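Local coordinates for protein peptidoglycan glycosyltransferase (PDB 5UY7) that belongs to the penicillin-binding proteins and carries a domain of the beta-lactamase-like fold, in which helices pack on an antiparallel sheet, at residues Y205-N210 against V235-N240; A214-K219 against V239-Y244; A222-V227 against V388-L393. All blocks are in the same frame, centred on the assembly; numbering follows the deposited sequence.

Contact 1 (Y205-N210 against V235-N240); sequences YIAYAN and VLALVN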
# COMPACT_ATOMS: atom_id res chain seq x y z
N TYR A 205 21.41 -1.07 -3.10
CA TYR A 205 21.86 -0.55 -4.39
C TYR A 205 20.75 -0.65 -5.43
O TYR A 205 20.55 0.27 -6.23
CB TYR A 205 23.11 -1.28 -4.86
CG TYR A 205 23.47 -0.93 -6.28
CD1 TYR A 205 24.01 0.31 -6.59
CD2 TYR A 205 23.19 -1.81 -7.32
CE1 TYR A 205 24.31 0.64 -7.91
CE2 TYR A 205 23.48 -1.49 -8.61
CZ TYR A 205 24.03 -0.26 -8.91
OH TYR A 205 24.31 0.03 -10.21
N ILE A 206 20.04 -1.78 -5.45
CA ILE A 206 18.94 -1.95 -6.40
C ILE A 206 17.91 -0.85 -6.22
O ILE A 206 17.45 -0.23 -7.18
CB ILE A 206 18.30 -3.34 -6.25
CG1 ILE A 206 19.20 -4.41 -6.87
CG2 ILE A 206 16.92 -3.37 -6.88
CD1 ILE A 206 18.79 -5.81 -6.49
N ALA A 207 17.53 -0.60 -4.96
CA ALA A 207 16.54 0.44 -4.68
C ALA A 207 17.08 1.82 -5.05
O ALA A 207 16.37 2.62 -5.68
CB ALA A 207 16.16 0.40 -3.20
N TYR A 208 18.33 2.09 -4.70
CA TYR A 208 18.92 3.39 -5.00
C TYR A 208 19.01 3.63 -6.51
O TYR A 208 18.61 4.69 -7.01
CB TYR A 208 20.31 3.47 -4.37
CG TYR A 208 21.14 4.61 -4.86
CD1 TYR A 208 21.03 5.86 -4.29
CD2 TYR A 208 22.06 4.43 -5.88
CE1 TYR A 208 21.81 6.91 -4.73
CE2 TYR A 208 22.83 5.47 -6.34
CZ TYR A 208 22.69 6.71 -5.76
OH TYR A 208 23.48 7.73 -6.23
N ALA A 209 19.56 2.65 -7.24
CA ALA A 209 19.77 2.84 -8.67
C ALA A 209 18.45 3.07 -9.40
O ALA A 209 18.35 3.96 -10.25
CB ALA A 209 20.48 1.62 -9.24
N ASN A 210 17.43 2.28 -9.06
CA ASN A 210 16.16 2.43 -9.75
C ASN A 210 15.46 3.72 -9.36
O ASN A 210 14.81 4.36 -10.19
CB ASN A 210 15.26 1.22 -9.48
CG ASN A 210 15.67 0.01 -10.29
OD1 ASN A 210 15.65 0.05 -11.52
ND2 ASN A 210 16.04 -1.07 -9.61
N VAL A 235 14.10 -4.46 7.45
CA VAL A 235 14.23 -3.53 6.33
C VAL A 235 15.47 -3.92 5.53
O VAL A 235 16.59 -3.90 6.05
CB VAL A 235 14.33 -2.08 6.83
CG1 VAL A 235 14.60 -1.14 5.65
CG2 VAL A 235 13.05 -1.69 7.52
N LEU A 236 15.26 -4.31 4.27
CA LEU A 236 16.37 -4.71 3.41
C LEU A 236 16.93 -3.53 2.63
O LEU A 236 18.11 -3.57 2.23
CB LEU A 236 15.91 -5.79 2.43
CG LEU A 236 15.35 -7.06 3.07
CD1 LEU A 236 14.89 -8.04 1.99
CD2 LEU A 236 16.39 -7.71 3.96
N ALA A 237 16.12 -2.50 2.39
CA ALA A 237 16.57 -1.30 1.71
C ALA A 237 15.74 -0.13 2.20
O ALA A 237 14.55 -0.28 2.45
CB ALA A 237 16.45 -1.43 0.18
N LEU A 238 16.39 1.02 2.32
CA LEU A 238 15.71 2.23 2.77
C LEU A 238 16.46 3.39 2.13
O LEU A 238 17.59 3.66 2.52
CB LEU A 238 15.73 2.31 4.30
CG LEU A 238 14.99 3.41 5.06
CD1 LEU A 238 13.52 3.09 5.13
CD2 LEU A 238 15.56 3.54 6.46
N VAL A 239 15.87 4.02 1.11
CA VAL A 239 16.57 5.00 0.29
C VAL A 239 15.75 6.27 0.16
O VAL A 239 14.56 6.22 -0.18
CB VAL A 239 16.88 4.45 -1.12
CG1 VAL A 239 17.63 5.50 -1.95
CG2 VAL A 239 17.72 3.19 -1.01
N ASN A 240 16.38 7.41 0.43
CA ASN A 240 15.87 8.72 0.05
C ASN A 240 16.76 9.26 -1.06
O ASN A 240 17.99 9.22 -0.94
CB ASN A 240 15.88 9.69 1.23
CG ASN A 240 14.94 9.26 2.33
OD1 ASN A 240 13.74 9.48 2.24
ND2 ASN A 240 15.48 8.65 3.38

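Contact 2 (A214-K219 against V239-Y244); sequences AVEKFK and VNYPTY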
# COMPACT_ATOMS: atom_id res chain seq x y z
N ALA A 214 14.49 7.04 -11.75
CA ALA A 214 13.13 7.55 -11.85
C ALA A 214 13.05 9.03 -11.49
O ALA A 214 12.36 9.81 -12.16
CB ALA A 214 12.19 6.74 -10.96
N VAL A 215 13.73 9.43 -10.41
CA VAL A 215 13.72 10.85 -10.04
C VAL A 215 14.29 11.69 -11.17
O VAL A 215 13.76 12.77 -11.49
CB VAL A 215 14.50 11.05 -8.72
CG1 VAL A 215 14.76 12.53 -8.46
CG2 VAL A 215 13.72 10.43 -7.56
N GLU A 216 15.33 11.19 -11.84
CA GLU A 216 15.90 11.91 -12.97
C GLU A 216 14.97 11.89 -14.18
O GLU A 216 14.81 12.91 -14.85
CB GLU A 216 17.26 11.31 -13.33
CG GLU A 216 18.29 11.47 -12.23
CD GLU A 216 19.57 10.71 -12.50
OE1 GLU A 216 19.61 9.92 -13.47
OE2 GLU A 216 20.54 10.91 -11.74
N LYS A 217 14.38 10.74 -14.48
CA LYS A 217 13.54 10.63 -15.67
C LYS A 217 12.34 11.57 -15.61
O LYS A 217 11.96 12.17 -16.61
CB LYS A 217 13.06 9.19 -15.85
CG LYS A 217 12.18 8.97 -17.07
CD LYS A 217 11.45 7.64 -16.96
CE LYS A 217 10.58 7.37 -18.17
NZ LYS A 217 11.41 7.18 -19.39
N PHE A 218 11.74 11.69 -14.43
CA PHE A 218 10.54 12.49 -14.26
C PHE A 218 10.84 13.86 -13.69
O PHE A 218 9.91 14.59 -13.34
CB PHE A 218 9.54 11.74 -13.38
CG PHE A 218 9.07 10.45 -13.99
CD1 PHE A 218 8.25 10.47 -15.11
CD2 PHE A 218 9.46 9.24 -13.47
CE1 PHE A 218 7.82 9.29 -15.68
CE2 PHE A 218 9.04 8.05 -14.04
CZ PHE A 218 8.22 8.08 -15.15
N LYS A 219 12.12 14.23 -13.61
CA LYS A 219 12.55 15.52 -13.08
C LYS A 219 11.81 15.84 -11.78
O LYS A 219 11.25 16.92 -11.59
CB LYS A 219 12.35 16.63 -14.11
N VAL A 239 15.87 4.02 1.11
CA VAL A 239 16.57 5.00 0.29
C VAL A 239 15.75 6.27 0.16
O VAL A 239 14.56 6.22 -0.18
CB VAL A 239 16.88 4.45 -1.12
CG1 VAL A 239 17.63 5.50 -1.95
CG2 VAL A 239 17.72 3.19 -1.01
N ASN A 240 16.38 7.41 0.43
CA ASN A 240 15.87 8.72 0.05
C ASN A 240 16.76 9.26 -1.06
O ASN A 240 17.99 9.22 -0.94
CB ASN A 240 15.88 9.69 1.23
CG ASN A 240 14.94 9.26 2.33
OD1 ASN A 240 13.74 9.48 2.24
ND2 ASN A 240 15.48 8.65 3.38
N TYR A 241 16.14 9.77 -2.13
CA TYR A 241 16.90 10.42 -3.20
C TYR A 241 16.26 11.75 -3.55
O TYR A 241 15.09 11.78 -3.99
CB TYR A 241 17.01 9.54 -4.44
CG TYR A 241 18.07 10.07 -5.36
CD1 TYR A 241 19.41 9.76 -5.15
CD2 TYR A 241 17.75 10.96 -6.38
CE1 TYR A 241 20.40 10.28 -5.96
CE2 TYR A 241 18.74 11.49 -7.19
CZ TYR A 241 20.06 11.14 -6.98
OH TYR A 241 21.04 11.66 -7.78
N PRO A 242 16.97 12.88 -3.41
CA PRO A 242 18.33 12.95 -2.86
C PRO A 242 18.36 12.76 -1.34
O PRO A 242 17.31 12.67 -0.71
CB PRO A 242 18.80 14.37 -3.22
CG PRO A 242 17.76 14.92 -4.17
CD PRO A 242 16.49 14.20 -3.85
N THR A 243 19.56 12.69 -0.76
CA THR A 243 19.67 12.49 0.68
C THR A 243 19.39 13.75 1.49
O THR A 243 19.05 13.65 2.67
CB THR A 243 21.06 11.97 1.03
OG1 THR A 243 22.02 12.91 0.55
CG2 THR A 243 21.32 10.62 0.39
N TYR A 244 19.54 14.93 0.89
CA TYR A 244 19.33 16.18 1.62
C TYR A 244 17.90 16.69 1.44
O TYR A 244 17.26 16.43 0.42
CB TYR A 244 20.33 17.25 1.15
CG TYR A 244 20.34 17.47 -0.34
CD1 TYR A 244 21.19 16.74 -1.16
CD2 TYR A 244 19.49 18.40 -0.94
CE1 TYR A 244 21.20 16.93 -2.53
CE2 TYR A 244 19.50 18.60 -2.31
CZ TYR A 244 20.35 17.86 -3.10
OH TYR A 244 20.36 18.05 -4.46
O HOH W 1 20.66 12.93 -9.97

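Contact 3 (A222-V227 against V388-L393); sequences AGAAMV and VSLFQL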
# COMPACT_ATOMS: atom_id res chain seq x y z
N ALA A 222 11.87 14.71 -5.33
CA ALA A 222 12.50 13.75 -4.44
C ALA A 222 11.84 12.40 -4.67
O ALA A 222 10.80 12.30 -5.31
CB ALA A 222 12.38 14.18 -2.98
N GLY A 223 12.48 11.36 -4.14
CA GLY A 223 11.90 10.04 -4.18
C GLY A 223 12.27 9.27 -2.94
O GLY A 223 13.19 9.63 -2.20
N ALA A 224 11.53 8.18 -2.71
CA ALA A 224 11.77 7.31 -1.57
C ALA A 224 11.44 5.88 -1.97
O ALA A 224 10.53 5.64 -2.76
CB ALA A 224 10.93 7.72 -0.36
N ALA A 225 12.20 4.93 -1.42
CA ALA A 225 11.90 3.52 -1.66
C ALA A 225 12.32 2.70 -0.46
O ALA A 225 13.37 2.97 0.14
CB ALA A 225 12.62 3.00 -2.91
N MET A 226 11.52 1.70 -0.10
CA MET A 226 11.99 0.78 0.92
C MET A 226 11.51 -0.62 0.59
O MET A 226 10.51 -0.82 -0.10
CB MET A 226 11.59 1.20 2.35
CG MET A 226 10.13 1.17 2.69
SD MET A 226 9.87 1.78 4.39
CE MET A 226 10.23 0.34 5.39
N VAL A 227 12.28 -1.59 1.06
CA VAL A 227 12.02 -3.01 0.83
C VAL A 227 12.04 -3.69 2.18
O VAL A 227 12.99 -3.50 2.96
CB VAL A 227 13.06 -3.63 -0.12
CG1 VAL A 227 12.73 -5.11 -0.37
CG2 VAL A 227 13.12 -2.88 -1.44
N VAL A 388 -0.35 9.67 6.39
CA VAL A 388 0.54 8.55 6.71
C VAL A 388 1.92 8.88 6.15
O VAL A 388 2.07 9.71 5.27
CB VAL A 388 0.05 7.23 6.09
CG1 VAL A 388 -1.39 6.93 6.52
CG2 VAL A 388 0.15 7.30 4.56
N SER A 389 2.93 8.17 6.66
CA SER A 389 4.25 8.18 6.04
C SER A 389 4.38 6.95 5.14
O SER A 389 3.63 5.98 5.27
CB SER A 389 5.37 8.15 7.09
OG SER A 389 5.34 6.90 7.77
N LEU A 390 5.37 6.99 4.24
CA LEU A 390 5.61 5.81 3.41
C LEU A 390 6.03 4.62 4.26
O LEU A 390 5.64 3.48 3.98
CB LEU A 390 6.65 6.11 2.33
CG LEU A 390 6.82 4.99 1.29
CD1 LEU A 390 5.56 4.86 0.44
CD2 LEU A 390 8.04 5.30 0.41
N PHE A 391 6.82 4.87 5.31
CA PHE A 391 7.19 3.81 6.23
C PHE A 391 5.96 3.13 6.81
O PHE A 391 5.86 1.90 6.84
CB PHE A 391 8.07 4.37 7.36
CG PHE A 391 8.63 3.31 8.27
CD1 PHE A 391 7.87 2.78 9.31
CD2 PHE A 391 9.93 2.85 8.10
CE1 PHE A 391 8.40 1.80 10.14
CE2 PHE A 391 10.46 1.87 8.93
CZ PHE A 391 9.69 1.35 9.95
N GLN A 392 4.99 3.93 7.27
CA GLN A 392 3.77 3.36 7.83
C GLN A 392 3.03 2.50 6.82
O GLN A 392 2.48 1.45 7.17
CB GLN A 392 2.86 4.47 8.35
CG GLN A 392 3.29 5.03 9.68
CD GLN A 392 2.43 6.22 10.08
OE1 GLN A 392 1.94 6.94 9.22
NE2 GLN A 392 2.23 6.42 11.38
N LEU A 393 2.99 2.93 5.55
CA LEU A 393 2.30 2.14 4.53
C LEU A 393 3.03 0.84 4.25
O LEU A 393 2.40 -0.22 4.09
CB LEU A 393 2.16 2.95 3.24
CG LEU A 393 1.17 4.13 3.30
CD1 LEU A 393 1.24 4.91 1.99
CD2 LEU A 393 -0.25 3.63 3.57

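Contact 1 (Y205-N210 against V235-N240)
Ala207 and Tyr208 rest on Ala237 and Val239, joining helix 201-217 to an outermost strand of the antiparallel sheet in this beta-lactamase-like fold. Helix and strand run roughly the same way. The axes of the two short segments lie 28° apart and approach to 7.8 Å.

Val239 carries much of the contact, with its two methyls meeting different residues. CG1 stands anti to the backbone N (chi1 -180°) and reaches Tyr208. CG2 goes the other way, into the step between Ala207 CB, at 3.9 Å, and the backbone of Tyr208. The side chains of Tyr208 and Val239 cross at about a right angle. Val239 CG1 meets the ring at its edge, near the ring plane, with Tyr208 CD1 4.1 Å away. The Tyr208 ring projects away from the helix axis.

A classic beta bulge sets two residues, Leu236 and Ala237, opposite the single Val227 of strand 222-229. Within the bulge Ala237 points to the helix; the next residue, Leu238, points away. Gln204, about one turn earlier in the helix, also binds this strand, its OE1 accepting from Leu238 N. At the bulge the two small residues meet methyl to methyl, Ala207 CB to Ala237 CB at 3.9 Å.

Contact 2 (A214-K219 against V239-Y244)
Val215, Glu216 and Tyr241 bring the C-terminal end of helix 201-217 against the last residue of strand 235-241, an outermost strand of the antiparallel sheet in the penicillin-binding, beta-lactamase-like domain. One apolar contact and one water bridge make up the meeting.

The apolar part is Val215 on the Tyr241 ring. Val215 points at the strand. Its CG1 and CB both approach Tyr241 CD2, with CG1 at 4.0 Å. CG1 lies in the plane of the ring, so the valine touches an edge and does not cover a face. The other methyl, CG2, turns to the backbone and comes 4.1 Å from Tyr241 O. That carbonyl belongs to the sheet, where Tyr241 pairs with Gly223.

The polar part lies at the far end of the same ring. Tyr241 CG is anti to the backbone N (chi1 -165°), which carries the hydroxyl out beside the helix. Glu216 starts off to the flank but its extended chain brings the carboxylate over. Glu216 OE2 and Tyr241 OH stay 4.1 Å apart, and the carboxylate and ring planes are turned 77° from each other. One water fills the step. It donates to Glu216 OE2 at 2.7 Å. It also bonds to Tyr241 OH at 2.6 Å, lying in the ring plane.

The helix ends in a Schellman motif: Ala220 N bonds to Val215 O, and Lys219 takes a positive phi. Past the strand, a cis peptide joins Tyr241 to Pro242.

Glu216 OE2 also forms a salt bridge with Lys212, one turn back in the same helix. The lysine and the donating water would probably favour a charged carboxylate. Glu216 is exposed, whereas Val215 is buried against the ring edge. The phenol thus meets the carboxylate through water alone.

Contact 3 (A222-V227 against V388-L393)
Gln392 N donates to Ser389 OG at 3.0 Å, and these two residues bracket Leu390 and Phe391, which touch Ala224 and Met226. The return bond runs from Ser389 N to Gln392 OE1, also 3.0 Å long. Together they form a capping box, with Ser389 at the N-cap of helix 390-401. Both bonds are fairly straight, at 162° and 161°. The donor Ser389 N is tilted from the carbonyl plane of the glutamine amide. The far side of that amide is held as well, since Gln392 NE2 donates to Gln352 O and Ala363 O. The buried amide is thus gripped at both its oxygen and its nitrogen.

Leu390 and Phe391 of this first turn pack on strand 222-229, a strand inside the antiparallel sheet of the beta-lactamase-like fold. The contact is buried and made by apolar side chains. Leu390 points at the strand. Its CD2 reaches Ala224 CB at 3.8 Å and also comes near Ala224 O. The same leucine spreads on to Ala495 and Ser497 of the neighbouring strand 492-499.

Met226 supplies the longer arm. Its CG sits between the backbone N and the carbonyl carbon (chi1 66°), and the chain bends at chi3. This lays the thioether against Phe391. The sulfur is 4.8 Å from the centroid of the Phe391 ring, an oblique Met-aromatic contact. Met226 SD also lies 3.8 Å from Phe391 CA, so it touches the helix backbone as well as the ring. Helix 260-263 adjoins the contact, with Ile261 on Ala224 and Met226 and Leu262 on Phe391. At the end of the arm, Met226 CE stands 3.7 Å from Phe391 CD2 and 3.9 Å from Phe391 CE2.

Helix 201-217, the first helix of the modelled chain, gives the starting segments of contacts 1 and 2. Strand 222-229 follows with the start of contact 3. The chain then returns along strand 235-241, where contacts 1 and 2 close and share Val239 and Asn240. Tyr208 and Tyr241 touch between them. Contact 3 opens inside both of these loops but closes about 160 residues later, at helix 390-401, so it crosses both. Strands 222-229 and 235-241 pair antiparallel, with bonds such as Val239 N to Ala225 O. Contacts 1 and 2 thus tie helix 201-217 to the sheet, and contact 3 ties the sheet to helix 390-401.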